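Local coordinates for protein iron superoxide dismutase (Trypanosoma cruzi, PDB 2GPC) that probably converts superoxide into oxygen and hydrogen peroxide at a bound iron ion, as iron superoxide dismutases do, at residues F108-H119 with R174-W182. Sequence-based numbering, arbitrary orientation.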
loop_
_atom_site.group_PDB
_atom_site.type_symbol
_atom_site.label_atom_id
_atom_site.label_comp_id
_atom_site.label_asym_id
_atom_site.label_seq_id
_atom_site.Cartn_x
_atom_site.Cartn_y
_atom_site.Cartn_z
ATOM N N PHE A 108 -4.635 -16.100 -20.136
ATOM C CA PHE A 108 -3.679 -15.935 -19.042
ATOM C C PHE A 108 -3.454 -14.446 -18.784
ATOM O O PHE A 108 -3.536 -13.990 -17.648
ATOM C CB PHE A 108 -2.327 -16.587 -19.363
ATOM C CG PHE A 108 -1.171 -15.975 -18.607
ATOM C CD1 PHE A 108 -1.035 -16.180 -17.236
ATOM C CD2 PHE A 108 -0.253 -15.160 -19.250
ATOM C CE1 PHE A 108 0.015 -15.580 -16.525
ATOM C CE2 PHE A 108 0.792 -14.568 -18.551
ATOM C CZ PHE A 108 0.925 -14.786 -17.192
ATOM N N LYS A 109 -3.186 -13.699 -19.844
ATOM C CA LYS A 109 -2.821 -12.296 -19.728
ATOM C C LYS A 109 -3.976 -11.496 -19.122
ATOM O O LYS A 109 -3.750 -10.639 -18.268
ATOM C CB LYS A 109 -2.403 -11.742 -21.095
ATOM C CG LYS A 109 -2.246 -10.243 -21.139
ATOM C CD LYS A 109 -1.618 -9.768 -22.438
ATOM C CE LYS A 109 -1.456 -8.265 -22.418
ATOM N NZ LYS A 109 -0.825 -7.741 -23.649
ATOM N N GLU A 110 -5.204 -11.789 -19.552
ATOM C CA GLU A 110 -6.377 -11.141 -18.991
ATOM C C GLU A 110 -6.504 -11.434 -17.488
ATOM O O GLU A 110 -6.795 -10.532 -16.708
ATOM C CB GLU A 110 -7.659 -11.554 -19.735
ATOM C CG GLU A 110 -8.957 -11.007 -19.130
ATOM C CD GLU A 110 -9.217 -9.535 -19.457
ATOM O OE1 GLU A 110 -8.328 -8.864 -20.040
ATOM O OE2 GLU A 110 -10.326 -9.040 -19.136
ATOM N N GLU A 111 -6.291 -12.683 -17.082
ATOM C CA GLU A 111 -6.445 -13.055 -15.678
ATOM C C GLU A 111 -5.365 -12.392 -14.804
ATOM O O GLU A 111 -5.675 -11.853 -13.753
ATOM C CB GLU A 111 -6.432 -14.575 -15.520
ATOM C CG GLU A 111 -6.673 -15.063 -14.098
ATOM C CD GLU A 111 -6.749 -16.577 -13.991
ATOM O OE1 GLU A 111 -6.853 -17.265 -15.033
ATOM O OE2 GLU A 111 -6.722 -17.082 -12.850
ATOM N N PHE A 112 -4.117 -12.408 -15.258
ATOM C CA PHE A 112 -3.021 -11.791 -14.510
ATOM C C PHE A 112 -3.207 -10.275 -14.417
ATOM O O PHE A 112 -3.076 -9.708 -13.333
ATOM C CB PHE A 112 -1.667 -12.159 -15.148
ATOM C CG PHE A 112 -0.466 -11.651 -14.390
ATOM C CD1 PHE A 112 -0.082 -10.321 -14.478
ATOM C CD2 PHE A 112 0.298 -12.513 -13.604
ATOM C CE1 PHE A 112 1.045 -9.847 -13.784
ATOM C CE2 PHE A 112 1.417 -12.046 -12.907
ATOM C CZ PHE A 112 1.796 -10.712 -13.011
ATOM N N THR A 113 -3.539 -9.639 -15.541
ATOM C CA THR A 113 -3.815 -8.196 -15.595
ATOM C C THR A 113 -4.881 -7.788 -14.594
ATOM O O THR A 113 -4.673 -6.883 -13.805
ATOM C CB THR A 113 -4.283 -7.781 -17.001
ATOM O OG1 THR A 113 -3.247 -8.024 -17.958
ATOM C CG2 THR A 113 -4.543 -6.272 -17.095
ATOM N N ASN A 114 -6.014 -8.465 -14.620
ATOM C CA ASN A 114 -7.118 -8.095 -13.740
ATOM C C ASN A 114 -6.783 -8.283 -12.257
ATOM O O ASN A 114 -7.161 -7.456 -11.428
ATOM C CB ASN A 114 -8.390 -8.832 -14.151
ATOM C CG ASN A 114 -8.913 -8.359 -15.510
ATOM O OD1 ASN A 114 -8.578 -7.256 -15.976
ATOM N ND2 ASN A 114 -9.738 -9.181 -16.146
ATOM N N VAL A 115 -6.051 -9.343 -11.933
ATOM C CA VAL A 115 -5.538 -9.527 -10.572
ATOM C C VAL A 115 -4.545 -8.404 -10.182
ATOM O O VAL A 115 -4.650 -7.819 -9.116
ATOM C CB VAL A 115 -4.865 -10.924 -10.412
ATOM C CG1 VAL A 115 -4.041 -11.008 -9.147
ATOM C CG2 VAL A 115 -5.916 -12.021 -10.418
ATOM N N ALA A 116 -3.590 -8.112 -11.057
ATOM C CA ALA A 116 -2.570 -7.101 -10.783
ATOM C C ALA A 116 -3.174 -5.702 -10.623
ATOM O O ALA A 116 -2.782 -4.959 -9.724
ATOM C CB ALA A 116 -1.517 -7.103 -11.873
ATOM N N VAL A 117 -4.125 -5.352 -11.485
ATOM C CA VAL A 117 -4.740 -4.023 -11.469
ATOM C C VAL A 117 -5.791 -3.924 -10.359
ATOM O O VAL A 117 -5.969 -2.863 -9.757
ATOM C CB VAL A 117 -5.350 -3.651 -12.856
ATOM C CG1 VAL A 117 -6.079 -2.322 -12.798
ATOM C CG2 VAL A 117 -4.261 -3.592 -13.923
ATOM N N GLY A 118 -6.464 -5.028 -10.066
ATOM C CA GLY A 118 -7.535 -5.038 -9.078
ATOM C C GLY A 118 -7.093 -5.259 -7.632
ATOM O O GLY A 118 -7.920 -5.160 -6.731
ATOM N N HIS A 119 -5.817 -5.567 -7.386
ATOM C CA HIS A 119 -5.392 -5.896 -6.024
ATOM C C HIS A 119 -5.528 -4.653 -5.157
ATOM O O HIS A 119 -5.007 -3.596 -5.503
ATOM C CB HIS A 119 -3.954 -6.410 -5.969
ATOM C CG HIS A 119 -3.535 -6.861 -4.606
ATOM N ND1 HIS A 119 -3.772 -8.137 -4.136
ATOM C CD2 HIS A 119 -2.919 -6.197 -3.598
ATOM C CE1 HIS A 119 -3.307 -8.241 -2.901
ATOM N NE2 HIS A 119 -2.784 -7.079 -2.553
ATOM N N ARG A 174 -2.135 2.569 -12.283
ATOM C CA ARG A 174 -1.564 1.234 -12.194
ATOM C C ARG A 174 -1.845 0.413 -13.446
ATOM O O ARG A 174 -1.024 -0.423 -13.826
ATOM C CB ARG A 174 -2.103 0.477 -10.981
ATOM C CG ARG A 174 -1.263 -0.760 -10.654
ATOM C CD ARG A 174 -1.934 -1.721 -9.732
ATOM N NE ARG A 174 -2.124 -1.152 -8.409
ATOM C CZ ARG A 174 -2.767 -1.755 -7.432
ATOM N NH1 ARG A 174 -3.285 -2.963 -7.623
ATOM N NH2 ARG A 174 -2.895 -1.151 -6.255
ATOM N N ALA A 175 -2.999 0.629 -14.078
ATOM C CA ALA A 175 -3.304 -0.066 -15.336
ATOM C C ALA A 175 -2.227 0.192 -16.398
ATOM O O ALA A 175 -1.797 -0.727 -17.081
ATOM C CB ALA A 175 -4.663 0.336 -15.860
ATOM N N ALA A 176 -1.779 1.436 -16.517
ATOM C CA ALA A 176 -0.746 1.785 -17.494
ATOM C C ALA A 176 0.593 1.154 -17.133
ATOM O O ALA A 176 1.354 0.731 -18.005
ATOM C CB ALA A 176 -0.612 3.299 -17.624
ATOM N N TYR A 177 0.867 1.079 -15.837
ATOM C CA TYR A 177 2.086 0.455 -15.339
ATOM C C TYR A 177 2.104 -1.032 -15.673
ATOM O O TYR A 177 3.142 -1.570 -16.057
ATOM C CB TYR A 177 2.193 0.669 -13.818
ATOM C CG TYR A 177 3.078 -0.310 -13.084
ATOM C CD1 TYR A 177 4.462 -0.337 -13.292
ATOM C CD2 TYR A 177 2.538 -1.206 -12.165
ATOM C CE1 TYR A 177 5.279 -1.251 -12.603
ATOM C CE2 TYR A 177 3.340 -2.114 -11.477
ATOM C CZ TYR A 177 4.713 -2.134 -11.700
ATOM O OH TYR A 177 5.511 -3.027 -10.991
ATOM N N VAL A 178 0.958 -1.696 -15.528
ATOM C CA VAL A 178 0.865 -3.123 -15.822
ATOM C C VAL A 178 1.004 -3.378 -17.319
ATOM O O VAL A 178 1.612 -4.365 -17.715
ATOM C CB VAL A 178 -0.436 -3.744 -15.248
ATOM C CG1 VAL A 178 -0.680 -5.174 -15.782
ATOM C CG2 VAL A 178 -0.352 -3.763 -13.739
ATOM N N GLN A 179 0.460 -2.492 -18.151
ATOM C CA GLN A 179 0.671 -2.600 -19.598
ATOM C C GLN A 179 2.171 -2.546 -19.914
ATOM O O GLN A 179 2.668 -3.313 -20.738
ATOM C CB GLN A 179 -0.119 -1.520 -20.363
ATOM C CG GLN A 179 -1.644 -1.828 -20.451
ATOM C CD GLN A 179 -1.952 -3.270 -20.920
ATOM O OE1 GLN A 179 -1.640 -3.631 -22.050
ATOM N NE2 GLN A 179 -2.552 -4.081 -20.049
ATOM N N THR A 180 2.889 -1.659 -19.225
ATOM C CA THR A 180 4.341 -1.561 -19.355
ATOM C C THR A 180 5.045 -2.837 -18.888
ATOM O O THR A 180 6.000 -3.287 -19.523
ATOM C CB THR A 180 4.850 -0.335 -18.568
ATOM O OG1 THR A 180 4.637 0.848 -19.343
ATOM C CG2 THR A 180 6.354 -0.378 -18.337
ATOM N N PHE A 181 4.584 -3.412 -17.783
ATOM C CA PHE A 181 5.150 -4.664 -17.278
ATOM C C PHE A 181 5.109 -5.711 -18.380
ATOM O O PHE A 181 6.088 -6.433 -18.590
ATOM C CB PHE A 181 4.399 -5.148 -16.021
ATOM C CG PHE A 181 4.900 -6.455 -15.475
ATOM C CD1 PHE A 181 6.040 -6.499 -14.687
ATOM C CD2 PHE A 181 4.239 -7.641 -15.759
ATOM C CE1 PHE A 181 6.510 -7.711 -14.180
ATOM C CE2 PHE A 181 4.699 -8.856 -15.255
ATOM C CZ PHE A 181 5.844 -8.885 -14.462
ATOM N N TRP A 182 4.006 -5.774 -19.119
ATOM C CA TRP A 182 3.888 -6.767 -20.190
ATOM C C TRP A 182 4.939 -6.559 -21.269
ATOM O O TRP A 182 5.399 -7.527 -21.878
ATOM C CB TRP A 182 2.485 -6.794 -20.808
ATOM C CG TRP A 182 1.435 -7.371 -19.908
ATOM C CD1 TRP A 182 0.331 -6.733 -19.439
ATOM C CD2 TRP A 182 1.388 -8.702 -19.374
ATOM N NE1 TRP A 182 -0.402 -7.580 -18.646
ATOM C CE2 TRP A 182 0.226 -8.795 -18.587
ATOM C CE3 TRP A 182 2.217 -9.830 -19.483
ATOM C CZ2 TRP A 182 -0.129 -9.957 -17.911
ATOM C CZ3 TRP A 182 1.865 -10.983 -18.813
ATOM C CH2 TRP A 182 0.699 -11.038 -18.033
HETATM O O HOH W 1 -4.017 -6.586 -20.671
#
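One face of the Trp-182 indole is spanned by the extended side chain of Lys-109. Lys-109 CG lies above the plane toward the rim, while Lys-109 CE sits almost squarely over the five-membered ring, 3.9 Å from the centroid of that Trp-182 ring in a CH-pi contact. NZ follows over the same face as a cation-pi partner. Phe-108 CZ lies in the indole plane at its edge, and the Phe-112 ring approaches obliquely, its CD1 3.5 Å from Trp-182 CZ2. Trp-182 is thereby a knob in the hole made by Lys-109, Thr-113, Phe-112 and Phe-108. At the edge of the indole, Trp-182 NE1 donates to Thr-113 OG1 (3.0 Å), the hydroxyl oxygen tilted out of the ring plane. With chi1 at -63°, that hydroxyl turns back along its own helix and gives its proton to Lys-109 O, 2.7 Å from Thr-113 OG1; a water bridges OG1 to Gln-179 NE2.

The axes of segments 108-118 and 174-182, both in the C-terminal alpha/beta domain of the iron/manganese superoxide dismutases, cross at 140°, and Phe-112 and Phe-181 both reach strand 153-160, which ends at the iron ligand Asp-160. Further along, Val-178 CG2 packs on Ala-116 CB and lies 3.9 Å from Val-117 CG2. Where helix 105-118 ends, the Arg-174 chain bends at chi3 (-66°) and brings NH1 to two backbone carbonyls, both in the guanidinium plane: Ala-116 O at 2.9 Å and His-119 O at 2.8 Å, the latter met on a lone pair. NH2 adds a weak bond to His-119 O, and NE is taken by the hydroxyl of Tyr-166.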